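PDB 4QRO: gamma-resorcylate decarboxylase from Polaromonas, which probably catalyses the manganese-dependent, non-oxidative decarboxylation of gamma-resorcylate (2,6-dihydroxybenzoate) to resorcinol. Local coordinates for residues H10-E15 / S34-I39; M18-F23 / S58-A63. One frame throughout, in Å; residues are numbered along the deposited sequence.

Contact 1: H10-E15 / S34-I39. With MN (manganese (II) ion), chain K.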
loop_
_atom_site.group_PDB
_atom_site.type_symbol
_atom_site.label_atom_id
_atom_site.label_comp_id
_atom_site.label_asym_id
_atom_site.label_seq_id
_atom_site.Cartn_x
_atom_site.Cartn_y
_atom_site.Cartn_z
ATOM N N HIS A 10 -21.961 8.420 -0.212
ATOM C CA HIS A 10 -22.154 8.600 1.198
ATOM C C HIS A 10 -23.156 9.692 1.527
ATOM O O HIS A 10 -23.324 10.647 0.779
ATOM C CB HIS A 10 -20.830 8.965 1.867
ATOM C CG HIS A 10 -19.733 7.969 1.665
ATOM N ND1 HIS A 10 -19.753 6.712 2.233
ATOM C CD2 HIS A 10 -18.542 8.081 1.027
ATOM C CE1 HIS A 10 -18.639 6.073 1.916
ATOM N NE2 HIS A 10 -17.882 6.887 1.198
ATOM N N PHE A 11 -23.759 9.561 2.706
ATOM C CA PHE A 11 -24.609 10.604 3.282
ATOM C C PHE A 11 -24.351 10.614 4.787
ATOM O O PHE A 11 -23.681 9.706 5.344
ATOM C CB PHE A 11 -26.096 10.298 3.019
ATOM C CG PHE A 11 -26.615 9.136 3.828
ATOM C CD1 PHE A 11 -27.144 9.331 5.102
ATOM C CD2 PHE A 11 -26.482 7.840 3.362
ATOM C CE1 PHE A 11 -27.563 8.270 5.873
ATOM C CE2 PHE A 11 -26.920 6.767 4.115
ATOM C CZ PHE A 11 -27.443 6.981 5.390
ATOM N N ALA A 12 -24.885 11.627 5.458
ATOM C CA ALA A 12 -24.795 11.703 6.923
ATOM C C ALA A 12 -26.149 12.059 7.523
ATOM O O ALA A 12 -26.992 12.666 6.853
ATOM C CB ALA A 12 -23.773 12.733 7.338
ATOM N N THR A 13 -26.351 11.640 8.769
ATOM C CA THR A 13 -27.406 12.211 9.610
ATOM C C THR A 13 -26.781 13.328 10.453
ATOM O O THR A 13 -25.547 13.443 10.527
ATOM C CB THR A 13 -28.063 11.143 10.505
ATOM O OG1 THR A 13 -27.078 10.561 11.367
ATOM C CG2 THR A 13 -28.682 10.050 9.652
ATOM N N GLU A 14 -27.608 14.183 11.063
ATOM C CA GLU A 14 -27.066 15.225 11.965
ATOM C C GLU A 14 -26.226 14.572 13.068
ATOM O O GLU A 14 -25.187 15.072 13.464
ATOM C CB GLU A 14 -28.182 16.105 12.556
ATOM C CG GLU A 14 -28.689 17.201 11.604
ATOM C CD GLU A 14 -27.646 18.287 11.286
ATOM O OE1 GLU A 14 -26.610 18.370 11.985
ATOM O OE2 GLU A 14 -27.861 19.077 10.332
ATOM N N GLU A 15 -26.683 13.409 13.514
ATOM C CA GLU A 15 -25.989 12.613 14.515
ATOM C C GLU A 15 -24.559 12.233 14.104
ATOM O O GLU A 15 -23.678 12.225 14.950
ATOM C CB GLU A 15 -26.813 11.364 14.787
ATOM C CG GLU A 15 -26.313 10.544 15.960
ATOM C CD GLU A 15 -27.247 9.401 16.312
ATOM O OE1 GLU A 15 -27.021 8.789 17.372
ATOM O OE2 GLU A 15 -28.195 9.107 15.540
ATOM N N SER A 34 -23.519 20.288 3.090
ATOM C CA SER A 34 -24.716 20.362 2.231
ATOM C C SER A 34 -24.829 19.132 1.340
ATOM O O SER A 34 -25.930 18.602 1.159
ATOM C CB SER A 34 -24.691 21.623 1.367
ATOM O OG SER A 34 -23.629 21.581 0.452
ATOM N N ARG A 35 -23.693 18.645 0.810
ATOM C CA ARG A 35 -23.704 17.408 0.000
ATOM C C ARG A 35 -24.037 16.204 0.845
ATOM O O ARG A 35 -24.809 15.329 0.399
ATOM C CB ARG A 35 -22.352 17.151 -0.654
ATOM C CG ARG A 35 -21.901 18.186 -1.654
ATOM C CD ARG A 35 -20.476 17.872 -2.153
ATOM N NE ARG A 35 -20.031 18.737 -3.219
ATOM C CZ ARG A 35 -18.933 18.560 -3.944
ATOM N NH1 ARG A 35 -18.105 17.541 -3.719
ATOM N NH2 ARG A 35 -18.680 19.404 -4.921
ATOM N N LEU A 36 -23.472 16.142 2.057
ATOM C CA LEU A 36 -23.659 14.984 2.935
ATOM C C LEU A 36 -25.118 14.860 3.349
ATOM O O LEU A 36 -25.635 13.767 3.416
ATOM C CB LEU A 36 -22.755 15.021 4.182
ATOM C CG LEU A 36 -21.316 14.556 3.938
ATOM C CD1 LEU A 36 -20.378 15.001 5.056
ATOM C CD2 LEU A 36 -21.249 13.028 3.736
ATOM N N LEU A 37 -25.781 16.002 3.581
ATOM C CA LEU A 37 -27.130 16.006 4.103
ATOM C C LEU A 37 -28.172 15.848 3.016
ATOM O O LEU A 37 -29.312 15.525 3.309
ATOM C CB LEU A 37 -27.403 17.281 4.915
ATOM C CG LEU A 37 -26.663 17.398 6.237
ATOM C CD1 LEU A 37 -26.901 18.793 6.844
ATOM C CD2 LEU A 37 -27.053 16.288 7.200
ATOM N N ASP A 38 -27.793 16.056 1.761
ATOM C CA ASP A 38 -28.763 16.022 0.673
ATOM C C ASP A 38 -28.775 14.661 0.008
ATOM O O ASP A 38 -27.768 14.209 -0.488
ATOM C CB ASP A 38 -28.494 17.113 -0.366
ATOM C CG ASP A 38 -29.168 16.809 -1.684
ATOM O OD1 ASP A 38 -30.415 16.769 -1.738
ATOM O OD2 ASP A 38 -28.444 16.527 -2.643
ATOM N N ILE A 39 -29.922 13.997 0.036
ATOM C CA ILE A 39 -30.117 12.767 -0.712
ATOM C C ILE A 39 -31.068 12.973 -1.876
ATOM O O ILE A 39 -30.789 12.526 -2.964
ATOM C CB ILE A 39 -30.632 11.651 0.201
ATOM C CG1 ILE A 39 -29.537 11.245 1.194
ATOM C CG2 ILE A 39 -31.098 10.456 -0.627
ATOM C CD1 ILE A 39 -30.043 10.339 2.287
HETATM MN MN MN K . -15.663 6.760 0.892
HETATM O O HOH W 1 -29.302 13.526 5.593
#

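Contact 2: M18-F23 / S58-A63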
loop_
_atom_site.group_PDB
_atom_site.type_symbol
_atom_site.label_atom_id
_atom_site.label_comp_id
_atom_site.label_asym_id
_atom_site.label_seq_id
_atom_site.Cartn_x
_atom_site.Cartn_y
_atom_site.Cartn_z
ATOM N N MET A 18 -20.650 15.321 12.044
ATOM C CA MET A 18 -19.382 15.911 12.473
ATOM C C MET A 18 -18.205 14.941 12.316
ATOM O O MET A 18 -17.047 15.365 12.322
ATOM C CB MET A 18 -19.500 16.489 13.903
ATOM C CG MET A 18 -20.524 17.626 13.999
ATOM S SD MET A 18 -20.454 18.815 12.616
ATOM C CE MET A 18 -18.873 19.572 13.046
ATOM N N ASP A 19 -18.479 13.653 12.112
ATOM C CA ASP A 19 -17.390 12.714 11.809
ATOM C C ASP A 19 -16.612 13.062 10.539
ATOM O O ASP A 19 -15.430 12.732 10.434
ATOM C CB ASP A 19 -17.938 11.306 11.703
ATOM C CG ASP A 19 -18.134 10.669 13.042
ATOM O OD1 ASP A 19 -18.073 11.377 14.067
ATOM O OD2 ASP A 19 -18.343 9.447 13.062
ATOM N N SER A 20 -17.269 13.736 9.593
ATOM C CA SER A 20 -16.649 14.103 8.312
ATOM C C SER A 20 -15.935 15.462 8.316
ATOM O O SER A 20 -15.214 15.770 7.370
ATOM C CB SER A 20 -17.686 14.054 7.170
ATOM O OG SER A 20 -18.264 12.754 7.058
ATOM N N ALA A 21 -16.210 16.273 9.338
ATOM C CA ALA A 21 -15.483 17.515 9.558
ATOM C C ALA A 21 -14.081 17.148 9.994
ATOM O O ALA A 21 -13.888 16.309 10.876
ATOM C CB ALA A 21 -16.165 18.373 10.613
ATOM N N GLY A 22 -13.107 17.774 9.351
ATOM C CA GLY A 22 -11.727 17.372 9.496
ATOM C C GLY A 22 -11.183 16.865 8.177
ATOM O O GLY A 22 -9.989 16.992 7.917
ATOM N N PHE A 23 -12.042 16.289 7.329
ATOM C CA PHE A 23 -11.567 15.787 6.020
ATOM C C PHE A 23 -11.471 16.817 4.892
ATOM O O PHE A 23 -10.986 16.485 3.817
ATOM C CB PHE A 23 -12.372 14.551 5.591
ATOM C CG PHE A 23 -12.148 13.368 6.481
ATOM C CD1 PHE A 23 -10.955 12.642 6.410
ATOM C CD2 PHE A 23 -13.108 12.984 7.409
ATOM C CE1 PHE A 23 -10.743 11.553 7.249
ATOM C CE2 PHE A 23 -12.898 11.896 8.243
ATOM C CZ PHE A 23 -11.712 11.179 8.162
ATOM N N SER A 58 -24.575 4.879 1.524
ATOM C CA SER A 58 -24.022 4.462 2.818
ATOM C C SER A 58 -23.708 5.655 3.704
ATOM O O SER A 58 -23.285 6.721 3.232
ATOM C CB SER A 58 -22.719 3.626 2.633
ATOM O OG SER A 58 -21.703 4.406 1.993
ATOM N N LEU A 59 -23.836 5.418 5.005
ATOM C CA LEU A 59 -23.504 6.376 6.036
ATOM C C LEU A 59 -22.011 6.710 5.973
ATOM O O LEU A 59 -21.189 5.921 5.486
ATOM C CB LEU A 59 -23.869 5.767 7.402
ATOM C CG LEU A 59 -23.923 6.614 8.676
ATOM C CD1 LEU A 59 -24.954 7.704 8.510
ATOM C CD2 LEU A 59 -24.247 5.745 9.880
ATOM N N ASN A 60 -21.678 7.896 6.453
ATOM C CA ASN A 60 -20.312 8.408 6.414
ATOM C C ASN A 60 -19.413 7.730 7.475
ATOM O O ASN A 60 -19.856 6.814 8.161
ATOM C CB ASN A 60 -20.307 9.937 6.516
ATOM C CG ASN A 60 -20.802 10.450 7.841
ATOM O OD1 ASN A 60 -21.764 9.922 8.414
ATOM N ND2 ASN A 60 -20.192 11.537 8.306
ATOM N N ALA A 61 -18.146 8.131 7.542
ATOM C CA ALA A 61 -17.124 7.386 8.303
ATOM C C ALA A 61 -16.534 8.267 9.401
ATOM O O ALA A 61 -16.510 9.483 9.246
ATOM C CB ALA A 61 -16.022 6.930 7.367
ATOM N N PRO A 62 -16.077 7.670 10.522
ATOM C CA PRO A 62 -16.214 6.251 10.913
ATOM C C PRO A 62 -17.614 5.916 11.415
ATOM O O PRO A 62 -17.990 4.733 11.498
ATOM C CB PRO A 62 -15.176 6.083 12.026
ATOM C CG PRO A 62 -14.828 7.454 12.496
ATOM C CD PRO A 62 -15.270 8.450 11.476
ATOM N N ALA A 63 -18.369 6.944 11.796
ATOM C CA ALA A 63 -19.758 6.776 12.280
ATOM C C ALA A 63 -19.885 5.661 13.326
ATOM O O ALA A 63 -19.309 5.766 14.421
ATOM C CB ALA A 63 -20.715 6.577 11.104
HETATM O O HOH W 2 -19.208 8.441 15.297
HETATM O O HOH W 3 -16.819 10.564 6.639
#

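Contact 1: H10-E15 / S34-I39
A12 N donates to L36 O at 3.1 Å, joining the C-terminal end of strand 4-11, the first strand of the amidohydrolase (beta/alpha)8 barrel, to the last turn of helix 29-37. The N-H comes from above the carbonyl plane, 49° out of it, and the same oxygen takes a CA-H contact from F11 CA at 3.3 Å. Just beyond, A12 CB rests on L36 CB, and L36 CD2 lies against the F11 backbone. A water bridges the next pair, donating to both A12 O and L37 O. L37 CD2 packs beside A12 O, while CD1 meets E14 OE2 where the two side chains cross at about a right angle near the surface. On the other flank I39 sends CG1 and CD1 to F11 CB and CG. With CG lying between backbone N and carbonyl carbon (chi1 71°), the F11 ring is turned off the helix toward L57 and L59 of strand 52-59 and L84 of helix 70-90. One residue earlier, the H10 side chain leads away from L36, toward the metal; R43 holds its carbonyl, and E8, H164 and D287 share its metal. H10 NE2 binds the manganese ion at 2.2 Å.

Contact 2: M18-F23 / S58-A63
N60 ND2 gives a nearly straight hydrogen bond to S20 OG, 2.6 Å long. The angle at the hydrogen is 172°, and the hydroxyl oxygen lies in the amide plane. The amide reaches across because N60 CG lies between its own backbone N and carbonyl carbon (chi1 66°). Its other end is engaged as well: T16 OG1 is hydrogen-bonded to N60 OD1, tying the asparagine to helix 14-17 as well as to the loop after it. S20 OG has a second partner, a water 2.7 Å from it; this water accepts from A61 N, so the buried backbone N-H is satisfied through solvent. With only a methyl group, as in an alanine here, S20 OG and T16 OG1 would probably each lose this partner, and the S20 loop would be less firmly tied to the end of strand 52-59.

D19 supplies the second polar link. Its OD2 takes a weak, bent bond from A63 N at 2.8 Å, and a water donates both to OD2, at 2.6 Å, and to A63 O. Both backbone polar groups of A63 are thus met by one carboxylate oxygen, directly or by way of water. D19 CB comes within 3.4 Å of A61 O, and P62 CD approaches OD2 beside the cis peptide that precedes the proline. N128, from the end of strand 125-128, adds weak bonds to N60 O and P62 O. The F23 ring, its edge toward S20 CA, touches the bound 2-nitroresorcinol. Loops following strands 4-11 and 52-59 meet here at the C-terminal mouth of the barrel, where amidohydrolases carry their active site.

Contacts 1 and 2 lie 9 Å apart between centres; contact 1 holds the end of strand 4-11 and contact 2 the end of its parallel neighbour 52-59. Their seam is the backbone pair F11 N and S58 O, 2.9 Å apart and probably hydrogen-bonded; alongside, H10 ND1 packs 3.0 Å from S58 OG. A second junction is apolar: L36 CD1, on helix 29-37, lies 3.6 Å from S20 CB, so the same serine that holds N60 also rests on the helix of contact 1. Both contacts reach the ligand, with the side chain of H10 about 3 Å and that of F23 about 4 Å from 2-nitroresorcinol. Contact 1 thus contributes a metal ligand, contact 2 part of the pocket wall.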